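PDB 1SR4: cytolethal distending toxin subunit A from Haemophilus ducreyi, which forms, probably as a lectin-like heterodimer with CdtC, the part of a tripartite genotoxin required to deliver the CdtB subunit into host cells. Local coordinates for residues D182-E186 and P187-Q191; P54-P57 and S58-T62; V73-A77 and K78-L82; A84-N87 and I88-Q91. All coordinates share one frame; numbering follows the deposited sequence.

Interaction 1. Residues D182-E186 and P187-Q191; sequences DGATE and PSRDQ
Asp182 and Arg189 approach from opposite directions across the open end of a short beta hairpin, the carboxylate coming to the edge of the guanidinium. Arg189 NH1 gives a hydrogen bond to the syn lone pair of Asp182 OD1 at 2.7 Å, within a salt bridge, and a weak second bond to OD2. The two planes stand almost perpendicular, 83° apart. The extended chain of Arg189, with CG anti to the backbone N (chi1 178°), reaches this far. Asp182 OD1 also takes the backbone N of Ala184 at 3.1 Å, closing an Asx turn.

The inner side is tightly knit. Gln191 OE1 accepts from Gly183 N at 2.7 Å and weakly from Asp182 N, while its NE2 is hydrogen-bonded to Val180 O and Thr164 OG1. Gln191 N bonds to Ala184 O at 3.0 Å, and Asp190 CA makes a CA-H...O contact with the same oxygen. Asp190 OD1 packs on Thr185 CG2 but bonds to Thr192 OG1, and OD2 bonds to Gln66.

The outer end is looser: a type I turn from Glu186 to Arg189 carries exposed Glu186, Pro187 and Ser188, and is closed by Arg189 N to Glu186 O at 3.1 Å, with Glu186 N returning a bond to Arg189 O at 2.8 Å. Hydrogen bonds at both ends of its amide hold the buried Gln191, whereas the charge of exposed Asp182 is probably tempered by solvent and the Ala184 N-H.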
loop_
_atom_site.group_PDB
_atom_site.type_symbol
_atom_site.label_atom_id
_atom_site.label_comp_id
_atom_site.label_asym_id
_atom_site.label_seq_id
_atom_site.Cartn_x
_atom_site.Cartn_y
_atom_site.Cartn_z
ATOM N N ASP A 182 19.600 15.561 -1.030
ATOM C CA ASP A 182 19.079 16.559 -1.955
ATOM C C ASP A 182 18.097 15.941 -2.946
ATOM O O ASP A 182 17.505 16.647 -3.769
ATOM C CB ASP A 182 20.208 17.269 -2.697
ATOM C CG ASP A 182 21.224 16.310 -3.277
ATOM O OD1 ASP A 182 20.876 15.137 -3.552
ATOM O OD2 ASP A 182 22.378 16.744 -3.470
ATOM N N GLY A 183 17.906 14.629 -2.852
ATOM C CA GLY A 183 16.972 13.963 -3.745
ATOM C C GLY A 183 17.425 13.952 -5.193
ATOM O O GLY A 183 16.614 13.903 -6.120
ATOM N N ALA A 184 18.731 13.989 -5.399
ATOM C CA ALA A 184 19.260 13.978 -6.753
ATOM C C ALA A 184 18.891 12.672 -7.466
ATOM O O ALA A 184 18.735 11.637 -6.829
ATOM C CB ALA A 184 20.773 14.136 -6.719
ATOM N N THR A 185 18.724 12.749 -8.783
ATOM C CA THR A 185 18.427 11.579 -9.604
ATOM C C THR A 185 19.279 11.680 -10.873
ATOM O O THR A 185 18.760 11.803 -11.969
ATOM C CB THR A 185 16.919 11.488 -9.997
ATOM O OG1 THR A 185 16.515 12.698 -10.650
ATOM C CG2 THR A 185 16.043 11.261 -8.752
ATOM N N GLU A 186 20.594 11.630 -10.698
ATOM C CA GLU A 186 21.535 11.721 -11.810
ATOM C C GLU A 186 22.176 10.362 -12.090
ATOM O O GLU A 186 22.182 9.476 -11.232
ATOM C CB GLU A 186 22.658 12.720 -11.484
ATOM C CG GLU A 186 22.211 14.148 -11.203
ATOM C CD GLU A 186 21.426 14.756 -12.358
ATOM O OE1 GLU A 186 21.893 14.669 -13.515
ATOM O OE2 GLU A 186 20.342 15.324 -12.112
ATOM N N PRO A 187 22.756 10.196 -13.291
ATOM C CA PRO A 187 23.417 8.949 -13.704
ATOM C C PRO A 187 24.494 8.482 -12.725
ATOM O O PRO A 187 24.676 7.278 -12.519
ATOM C CB PRO A 187 23.996 9.312 -15.068
ATOM C CG PRO A 187 22.930 10.229 -15.616
ATOM C CD PRO A 187 22.660 11.133 -14.430
ATOM N N SER A 188 25.203 9.429 -12.118
ATOM C CA SER A 188 26.273 9.080 -11.179
ATOM C C SER A 188 25.893 9.237 -9.721
ATOM O O SER A 188 26.676 8.920 -8.837
ATOM C CB SER A 188 27.512 9.951 -11.438
ATOM O OG SER A 188 27.242 11.320 -11.132
ATOM N N ARG A 189 24.694 9.727 -9.456
ATOM C CA ARG A 189 24.287 9.958 -8.073
ATOM C C ARG A 189 22.762 10.042 -7.995
ATOM O O ARG A 189 22.160 10.991 -8.495
ATOM C CB ARG A 189 24.927 11.270 -7.592
ATOM C CG ARG A 189 24.554 11.688 -6.178
ATOM C CD ARG A 189 25.381 12.898 -5.697
ATOM N NE ARG A 189 25.153 13.141 -4.273
ATOM C CZ ARG A 189 24.126 13.826 -3.786
ATOM N NH1 ARG A 189 23.235 14.358 -4.612
ATOM N NH2 ARG A 189 23.960 13.939 -2.466
ATOM N N ASP A 190 22.146 9.042 -7.374
ATOM C CA ASP A 190 20.686 8.998 -7.265
ATOM C C ASP A 190 20.362 8.617 -5.824
ATOM O O ASP A 190 21.137 7.896 -5.180
ATOM C CB ASP A 190 20.154 7.940 -8.225
ATOM C CG ASP A 190 18.660 8.071 -8.512
ATOM O OD1 ASP A 190 17.849 8.398 -7.618
ATOM O OD2 ASP A 190 18.285 7.792 -9.661
ATOM N N GLN A 191 19.246 9.117 -5.303
ATOM C CA GLN A 191 18.876 8.789 -3.936
ATOM C C GLN A 191 17.473 8.205 -3.869
ATOM O O GLN A 191 16.906 8.081 -2.779
ATOM C CB GLN A 191 18.964 10.026 -3.025
ATOM C CG GLN A 191 20.359 10.632 -2.917
ATOM C CD GLN A 191 20.413 11.800 -1.942
ATOM O OE1 GLN A 191 19.475 12.601 -1.866
ATOM N NE2 GLN A 191 21.519 11.912 -1.201
#

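Interaction 2. Residues P54-P57 and S58-T62; sequences PSEP and SNFMT
Glu56 and Asn59 face each other across a short 3-10 turn, residues 56-59, in the loop that leads into strand 62-65. The backbone bonds that define it run from each N to the oxygen three residues back: Ser58 N to Ser55 O at 3.0 Å, Asn59 N to Glu56 O at 2.9 Å, and Phe60 N to Pro57 O at 3.2 Å. Side chains add a weaker layer. Glu56 chi1 (-161°) sends CG away from the backbone N, and a bend at chi2 brings the carboxylate back toward Asn59, where OE2 accepts a weak bond from Asn59 ND2 at 3.4 Å, the carboxylate and amide planes 60° apart. The same OE2 lies 3.6 Å from Phe60 CE2, and Pro57 O sits at the edge of that ring.

Farther out, both partner subunits take hold of the turn. Asn59 OD1 accepts from Glu34 N of the CdtB chain, and Ser58 O from Arg245 of that chain, while Ser58 OG is hydrogen-bonded to Asn101 O of the CdtC chain. Within CdtA, Lys100 of strand 99-103 packs on Asn59 and Phe60, and Pro198 on Phe60. Phe60 CD2 lies 3.4 Å from Glu56 O, which stands oblique to the ring.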
loop_
_atom_site.group_PDB
_atom_site.type_symbol
_atom_site.label_atom_id
_atom_site.label_comp_id
_atom_site.label_asym_id
_atom_site.label_seq_id
_atom_site.Cartn_x
_atom_site.Cartn_y
_atom_site.Cartn_z
ATOM N N PRO A 54 2.857 -20.737 1.468
ATOM C CA PRO A 54 3.680 -19.953 2.395
ATOM C C PRO A 54 3.258 -18.505 2.625
ATOM O O PRO A 54 3.011 -17.767 1.675
ATOM C CB PRO A 54 5.084 -20.024 1.775
ATOM C CG PRO A 54 5.016 -21.172 0.796
ATOM C CD PRO A 54 3.627 -21.066 0.255
ATOM N N SER A 55 3.186 -18.105 3.892
ATOM C CA SER A 55 2.855 -16.731 4.243
ATOM C C SER A 55 4.173 -15.990 4.530
ATOM O O SER A 55 4.259 -14.779 4.408
ATOM C CB SER A 55 1.968 -16.701 5.497
ATOM O OG SER A 55 2.606 -17.370 6.576
ATOM N N GLU A 56 5.201 -16.739 4.900
ATOM C CA GLU A 56 6.497 -16.163 5.237
ATOM C C GLU A 56 7.072 -15.178 4.198
ATOM O O GLU A 56 7.576 -14.116 4.568
ATOM C CB GLU A 56 7.495 -17.288 5.502
ATOM C CG GLU A 56 8.730 -16.863 6.281
ATOM C CD GLU A 56 8.379 -16.250 7.629
ATOM O OE1 GLU A 56 7.474 -16.791 8.303
ATOM O OE2 GLU A 56 9.009 -15.238 8.022
ATOM N N PRO A 57 7.016 -15.521 2.897
ATOM C CA PRO A 57 7.547 -14.622 1.860
ATOM C C PRO A 57 6.940 -13.218 1.888
ATOM O O PRO A 57 7.576 -12.253 1.450
ATOM C CB PRO A 57 7.233 -15.368 0.558
ATOM C CG PRO A 57 7.334 -16.834 0.977
ATOM C CD PRO A 57 6.575 -16.801 2.304
ATOM N N SER A 58 5.719 -13.103 2.415
ATOM C CA SER A 58 5.028 -11.826 2.507
ATOM C C SER A 58 5.757 -10.860 3.423
ATOM O O SER A 58 5.572 -9.641 3.332
ATOM C CB SER A 58 3.610 -12.019 3.075
ATOM O OG SER A 58 2.828 -12.844 2.229
ATOM N N ASN A 59 6.566 -11.397 4.326
ATOM C CA ASN A 59 7.262 -10.543 5.278
ATOM C C ASN A 59 8.532 -9.875 4.768
ATOM O O ASN A 59 9.101 -9.019 5.453
ATOM C CB ASN A 59 7.577 -11.334 6.547
ATOM C CG ASN A 59 6.324 -11.884 7.201
ATOM O OD1 ASN A 59 5.353 -11.157 7.399
ATOM N ND2 ASN A 59 6.334 -13.170 7.535
ATOM N N PHE A 60 8.968 -10.243 3.568
ATOM C CA PHE A 60 10.199 -9.692 3.037
ATOM C C PHE A 60 10.023 -8.849 1.794
ATOM O O PHE A 60 9.000 -8.898 1.134
ATOM C CB PHE A 60 11.175 -10.839 2.780
ATOM C CG PHE A 60 11.460 -11.629 4.007
ATOM C CD1 PHE A 60 12.418 -11.194 4.918
ATOM C CD2 PHE A 60 10.699 -12.746 4.314
ATOM C CE1 PHE A 60 12.603 -11.865 6.119
ATOM C CE2 PHE A 60 10.883 -13.429 5.525
ATOM C CZ PHE A 60 11.832 -12.986 6.421
ATOM N N MET A 61 11.049 -8.080 1.484
ATOM C CA MET A 61 11.022 -7.206 0.328
ATOM C C MET A 61 12.447 -6.860 -0.065
ATOM O O MET A 61 13.405 -7.330 0.567
ATOM C CB MET A 61 10.251 -5.932 0.691
ATOM C CG MET A 61 10.654 -5.297 2.036
ATOM S SD MET A 61 12.203 -4.357 2.021
ATOM C CE MET A 61 11.597 -2.812 1.324
ATOM N N THR A 62 12.592 -6.067 -1.122
ATOM C CA THR A 62 13.910 -5.588 -1.504
ATOM C C THR A 62 13.835 -4.069 -1.656
ATOM O O THR A 62 12.755 -3.497 -1.844
ATOM C CB THR A 62 14.408 -6.145 -2.857
ATOM O OG1 THR A 62 13.422 -5.887 -3.864
ATOM C CG2 THR A 62 14.703 -7.646 -2.769
#

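Interaction 3. Residues V73-A77 and K78-L82; sequences VWALA and KRNWL
Asn80 turns its side-chain amide back over Ala75 and Ala77 at the tip of the loop between strands 69-73 and 82-86. The direct hydrogen bond here runs from Asn80 ND2 to Ala77 O at 2.8 Å and is nearly straight (165°). The acceptor lies in the plane of the amide, but the donor stands above the carbonyl plane of Ala77. With CG anti to the carbonyl carbon (chi1 -87°), the amide is placed over the type II turn from Ala77 to Asn80.

Water supplies the remaining polar links. One molecule accepts from Trp74 N at 2.8 Å and donates to Ala75 O and Trp81 O; a second accepts from Ala75 N at 3.0 Å and also donates to Trp81 O. That carbonyl is thus bridged twice to the opposite limb.

Ala75 CB makes van der Waals contact with the amide, 3.4 Å from Asn80 CG. The apolar contact lies at the base of the loop, where Val73 CG2 meets Leu82 CD1 at 4.1 Å and both side chains are buried.

Beyond the loop, Arg79 forms a salt bridge with Asp131 and a cation-pi contact with Tyr124, and the Trp74 ring meets Tyr85 and Phe93. The whole is a water-bridged hairpin loop of the ricin-type beta-trefoil; most of it, from Trp74 on, lies in a region inferred to mediate binding to target cells.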
loop_
_atom_site.group_PDB
_atom_site.type_symbol
_atom_site.label_atom_id
_atom_site.label_comp_id
_atom_site.label_asym_id
_atom_site.label_seq_id
_atom_site.Cartn_x
_atom_site.Cartn_y
_atom_site.Cartn_z
ATOM N N VAL A 73 23.667 -7.591 1.181
ATOM C CA VAL A 73 24.859 -7.984 1.908
ATOM C C VAL A 73 25.729 -8.572 0.797
ATOM O O VAL A 73 25.202 -9.078 -0.201
ATOM C CB VAL A 73 24.532 -9.125 2.907
ATOM C CG1 VAL A 73 25.825 -9.890 3.295
ATOM C CG2 VAL A 73 23.823 -8.557 4.132
ATOM N N TRP A 74 27.048 -8.456 0.908
ATOM C CA TRP A 74 27.911 -9.089 -0.088
ATOM C C TRP A 74 28.801 -10.026 0.751
ATOM O O TRP A 74 28.582 -11.232 0.756
ATOM C CB TRP A 74 28.751 -8.073 -0.871
ATOM C CG TRP A 74 29.615 -8.751 -1.877
ATOM C CD1 TRP A 74 29.203 -9.514 -2.939
ATOM C CD2 TRP A 74 31.043 -8.805 -1.878
ATOM N NE1 TRP A 74 30.290 -10.044 -3.597
ATOM C CE2 TRP A 74 31.432 -9.626 -2.968
ATOM C CE3 TRP A 74 32.035 -8.246 -1.063
ATOM C CZ2 TRP A 74 32.775 -9.897 -3.260
ATOM C CZ3 TRP A 74 33.377 -8.519 -1.354
ATOM C CH2 TRP A 74 33.729 -9.336 -2.442
ATOM N N ALA A 75 29.769 -9.470 1.485
ATOM C CA ALA A 75 30.621 -10.292 2.359
ATOM C C ALA A 75 29.722 -10.626 3.542
ATOM O O ALA A 75 29.147 -9.730 4.174
ATOM C CB ALA A 75 31.859 -9.502 2.824
ATOM N N LEU A 76 29.601 -11.911 3.839
ATOM C CA LEU A 76 28.715 -12.381 4.899
ATOM C C LEU A 76 29.037 -12.028 6.345
ATOM O O LEU A 76 28.124 -11.917 7.158
ATOM C CB LEU A 76 28.551 -13.903 4.796
ATOM C CG LEU A 76 28.048 -14.482 3.468
ATOM C CD1 LEU A 76 27.953 -16.014 3.585
ATOM C CD2 LEU A 76 26.684 -13.894 3.122
ATOM N N ALA A 77 30.311 -11.862 6.684
ATOM C CA ALA A 77 30.654 -11.547 8.067
ATOM C C ALA A 77 30.054 -10.205 8.484
ATOM O O ALA A 77 29.953 -9.283 7.667
ATOM C CB ALA A 77 32.178 -11.516 8.238
ATOM N N LYS A 78 29.660 -10.107 9.752
ATOM C CA LYS A 78 29.079 -8.880 10.286
ATOM C C LYS A 78 30.000 -7.676 10.113
ATOM O O LYS A 78 31.218 -7.810 10.102
ATOM C CB LYS A 78 28.751 -9.064 11.772
ATOM C CG LYS A 78 27.634 -10.059 12.034
ATOM C CD LYS A 78 27.344 -10.157 13.524
ATOM C CE LYS A 78 28.246 -11.166 14.207
ATOM N NZ LYS A 78 27.827 -12.558 13.844
ATOM N N ARG A 79 29.391 -6.507 9.960
ATOM C CA ARG A 79 30.083 -5.231 9.799
ATOM C C ARG A 79 30.718 -4.957 8.444
ATOM O O ARG A 79 31.412 -3.959 8.269
ATOM C CB ARG A 79 31.103 -5.005 10.934
ATOM C CG ARG A 79 30.417 -4.879 12.307
ATOM C CD ARG A 79 31.310 -4.286 13.401
ATOM N NE ARG A 79 31.577 -2.856 13.220
ATOM C CZ ARG A 79 30.710 -1.877 13.493
ATOM N NH1 ARG A 79 29.499 -2.145 13.967
ATOM N NH2 ARG A 79 31.060 -0.614 13.294
ATOM N N ASN A 80 30.456 -5.819 7.470
ATOM C CA ASN A 80 30.975 -5.587 6.130
ATOM C C ASN A 80 30.009 -4.650 5.413
ATOM O O ASN A 80 28.830 -4.569 5.773
ATOM C CB ASN A 80 31.091 -6.903 5.371
ATOM C CG ASN A 80 32.400 -7.596 5.628
ATOM O OD1 ASN A 80 33.445 -7.138 5.171
ATOM N ND2 ASN A 80 32.356 -8.698 6.369
ATOM N N TRP A 81 30.517 -3.949 4.409
ATOM C CA TRP A 81 29.727 -3.005 3.646
ATOM C C TRP A 81 28.633 -3.667 2.815
ATOM O O TRP A 81 28.782 -4.786 2.326
ATOM C CB TRP A 81 30.593 -2.207 2.657
ATOM C CG TRP A 81 31.679 -1.355 3.223
ATOM C CD1 TRP A 81 33.029 -1.529 3.051
ATOM C CD2 TRP A 81 31.523 -0.145 3.980
ATOM N NE1 TRP A 81 33.719 -0.498 3.652
ATOM C CE2 TRP A 81 32.822 0.365 4.227
ATOM C CE3 TRP A 81 30.416 0.557 4.473
ATOM C CZ2 TRP A 81 33.042 1.553 4.942
ATOM C CZ3 TRP A 81 30.634 1.737 5.186
ATOM C CH2 TRP A 81 31.942 2.221 5.412
ATOM N N LEU A 82 27.548 -2.928 2.648
ATOM C CA LEU A 82 26.425 -3.345 1.829
ATOM C C LEU A 82 26.692 -2.724 0.471
ATOM O O LEU A 82 27.355 -1.695 0.380
ATOM C CB LEU A 82 25.116 -2.777 2.396
ATOM C CG LEU A 82 24.197 -3.675 3.223
ATOM C CD1 LEU A 82 24.978 -4.615 4.129
ATOM C CD2 LEU A 82 23.231 -2.800 3.994
HETATM O O HOH W 1 27.876 -7.287 3.296
HETATM O O HOH W 2 30.734 -6.613 1.559
#

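Interaction 4. Residues A84-N87 and I88-Q91; sequences AYPN and IYSQ
Pro86 O is gripped by two donors, Ser90 OG at 2.7 Å and Tyr89 N at 3.0 Å, which reach it from opposite faces of its carbonyl plane. Ser90 OG can do so because it sits between its backbone N and carbonyl carbon (chi1 58°), pointing back at the proline. Ser90 N closes a further turn on Asn87 O at 2.9 Å, with an angle of 164°. Arg97 NH1 bonds to the side chains at both ends of this turn, Asn87 OD1 and Ser90 OG. The successive backbone bonds make two overlapping turns where strand 82-86 of the beta-trefoil domain runs into the loop before strand 99-103.

Around this polar centre the packing is apolar. Pro86 CG presses against Tyr89 CD2 at 3.3 Å, crossing the ring obliquely, and touches Ile88 CG2 at 4.1 Å. That methyl also lies over one face of the Tyr89 ring, offset toward its rim. On the strand side Tyr85 CB meets Ser90 CB at 3.8 Å, while the Tyr85 ring meets Phe93 edge-to-face. The pair of turns also meets CdtC: Asn87 ND2 bonds to Leu26 O of that chain, and Tyr89 packs on its Phe121.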
loop_
_atom_site.group_PDB
_atom_site.type_symbol
_atom_site.label_atom_id
_atom_site.label_comp_id
_atom_site.label_asym_id
_atom_site.label_seq_id
_atom_site.Cartn_x
_atom_site.Cartn_y
_atom_site.Cartn_z
ATOM N N ALA A 84 24.806 -2.741 -3.874
ATOM C CA ALA A 84 23.547 -2.929 -4.579
ATOM C C ALA A 84 23.831 -3.635 -5.915
ATOM O O ALA A 84 24.538 -3.102 -6.780
ATOM C CB ALA A 84 22.864 -1.610 -4.812
ATOM N N TYR A 85 23.288 -4.846 -6.045
ATOM C CA TYR A 85 23.429 -5.673 -7.242
ATOM C C TYR A 85 22.051 -6.015 -7.771
ATOM O O TYR A 85 21.139 -6.289 -6.989
ATOM C CB TYR A 85 24.068 -7.035 -6.917
ATOM C CG TYR A 85 25.559 -7.086 -6.696
ATOM C CD1 TYR A 85 26.397 -7.701 -7.635
ATOM C CD2 TYR A 85 26.126 -6.617 -5.509
ATOM C CE1 TYR A 85 27.762 -7.858 -7.387
ATOM C CE2 TYR A 85 27.478 -6.763 -5.255
ATOM C CZ TYR A 85 28.288 -7.387 -6.194
ATOM O OH TYR A 85 29.618 -7.554 -5.915
ATOM N N PRO A 86 21.867 -5.978 -9.095
ATOM C CA PRO A 86 20.545 -6.342 -9.597
ATOM C C PRO A 86 20.448 -7.874 -9.487
ATOM O O PRO A 86 21.464 -8.582 -9.430
ATOM C CB PRO A 86 20.580 -5.877 -11.053
ATOM C CG PRO A 86 22.037 -6.009 -11.421
ATOM C CD PRO A 86 22.729 -5.464 -10.182
ATOM N N ASN A 87 19.228 -8.389 -9.451
ATOM C CA ASN A 87 19.035 -9.832 -9.377
ATOM C C ASN A 87 19.811 -10.566 -10.492
ATOM O O ASN A 87 20.444 -11.606 -10.263
ATOM C CB ASN A 87 17.554 -10.184 -9.545
ATOM C CG ASN A 87 17.350 -11.681 -9.787
ATOM O OD1 ASN A 87 17.565 -12.485 -8.880
ATOM N ND2 ASN A 87 16.965 -12.063 -11.016
ATOM N N ILE A 88 19.773 -10.010 -11.700
ATOM C CA ILE A 88 20.402 -10.683 -12.831
ATOM C C ILE A 88 21.897 -10.898 -12.670
ATOM O O ILE A 88 22.441 -11.804 -13.291
ATOM C CB ILE A 88 20.088 -9.956 -14.169
ATOM C CG1 ILE A 88 20.401 -10.865 -15.360
ATOM C CG2 ILE A 88 20.870 -8.648 -14.265
ATOM C CD1 ILE A 88 19.507 -12.036 -15.481
ATOM N N TYR A 89 22.559 -10.111 -11.820
ATOM C CA TYR A 89 23.997 -10.294 -11.614
ATOM C C TYR A 89 24.301 -10.891 -10.241
ATOM O O TYR A 89 25.468 -10.942 -9.837
ATOM C CB TYR A 89 24.744 -8.953 -11.707
ATOM C CG TYR A 89 24.660 -8.233 -13.036
ATOM C CD1 TYR A 89 24.492 -8.932 -14.229
ATOM C CD2 TYR A 89 24.774 -6.839 -13.097
ATOM C CE1 TYR A 89 24.438 -8.262 -15.448
ATOM C CE2 TYR A 89 24.717 -6.170 -14.295
ATOM C CZ TYR A 89 24.551 -6.877 -15.469
ATOM O OH TYR A 89 24.489 -6.195 -16.661
ATOM N N SER A 90 23.269 -11.339 -9.526
ATOM C CA SER A 90 23.458 -11.868 -8.179
ATOM C C SER A 90 22.599 -13.087 -7.826
ATOM O O SER A 90 22.276 -13.300 -6.654
ATOM C CB SER A 90 23.171 -10.743 -7.171
ATOM O OG SER A 90 21.837 -10.251 -7.351
ATOM N N GLN A 91 22.223 -13.889 -8.813
ATOM C CA GLN A 91 21.382 -15.049 -8.521
ATOM C C GLN A 91 21.963 -15.971 -7.449
ATOM O O GLN A 91 21.225 -16.565 -6.672
ATOM C CB GLN A 91 21.119 -15.859 -9.792
ATOM C CG GLN A 91 20.372 -15.078 -10.849
ATOM C CD GLN A 91 21.296 -14.536 -11.895
ATOM O OE1 GLN A 91 22.430 -14.099 -11.593
ATOM N NE2 GLN A 91 20.835 -14.541 -13.135
#

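Overall arrangement
All four contacts are local turns, but their settings differ. Interactions 1 and 3 are surface hairpins, their centres 24 Å apart; interaction 1 relies on a salt bridge and side-chain-to-backbone bonds, interaction 3 on two bridging waters and one hydrogen bond from the Asn80 amide. Interactions 2 and 4 are partly buried, and backbone bonds between residues three apart dominate both; they make hydrogen bonds to partner subunits, CdtB and CdtC at 54-62 and CdtC at 84-91. Interactions 3 and 4 share strand 82-86 and touch directly, Trp74 NE1 lying 3.5 Å from Tyr85 OH. Interactions 1 and 2 lie on opposite sides of the chain's centre, yet strand 189-196 pairs with both strand 185-186 and strand 62-65.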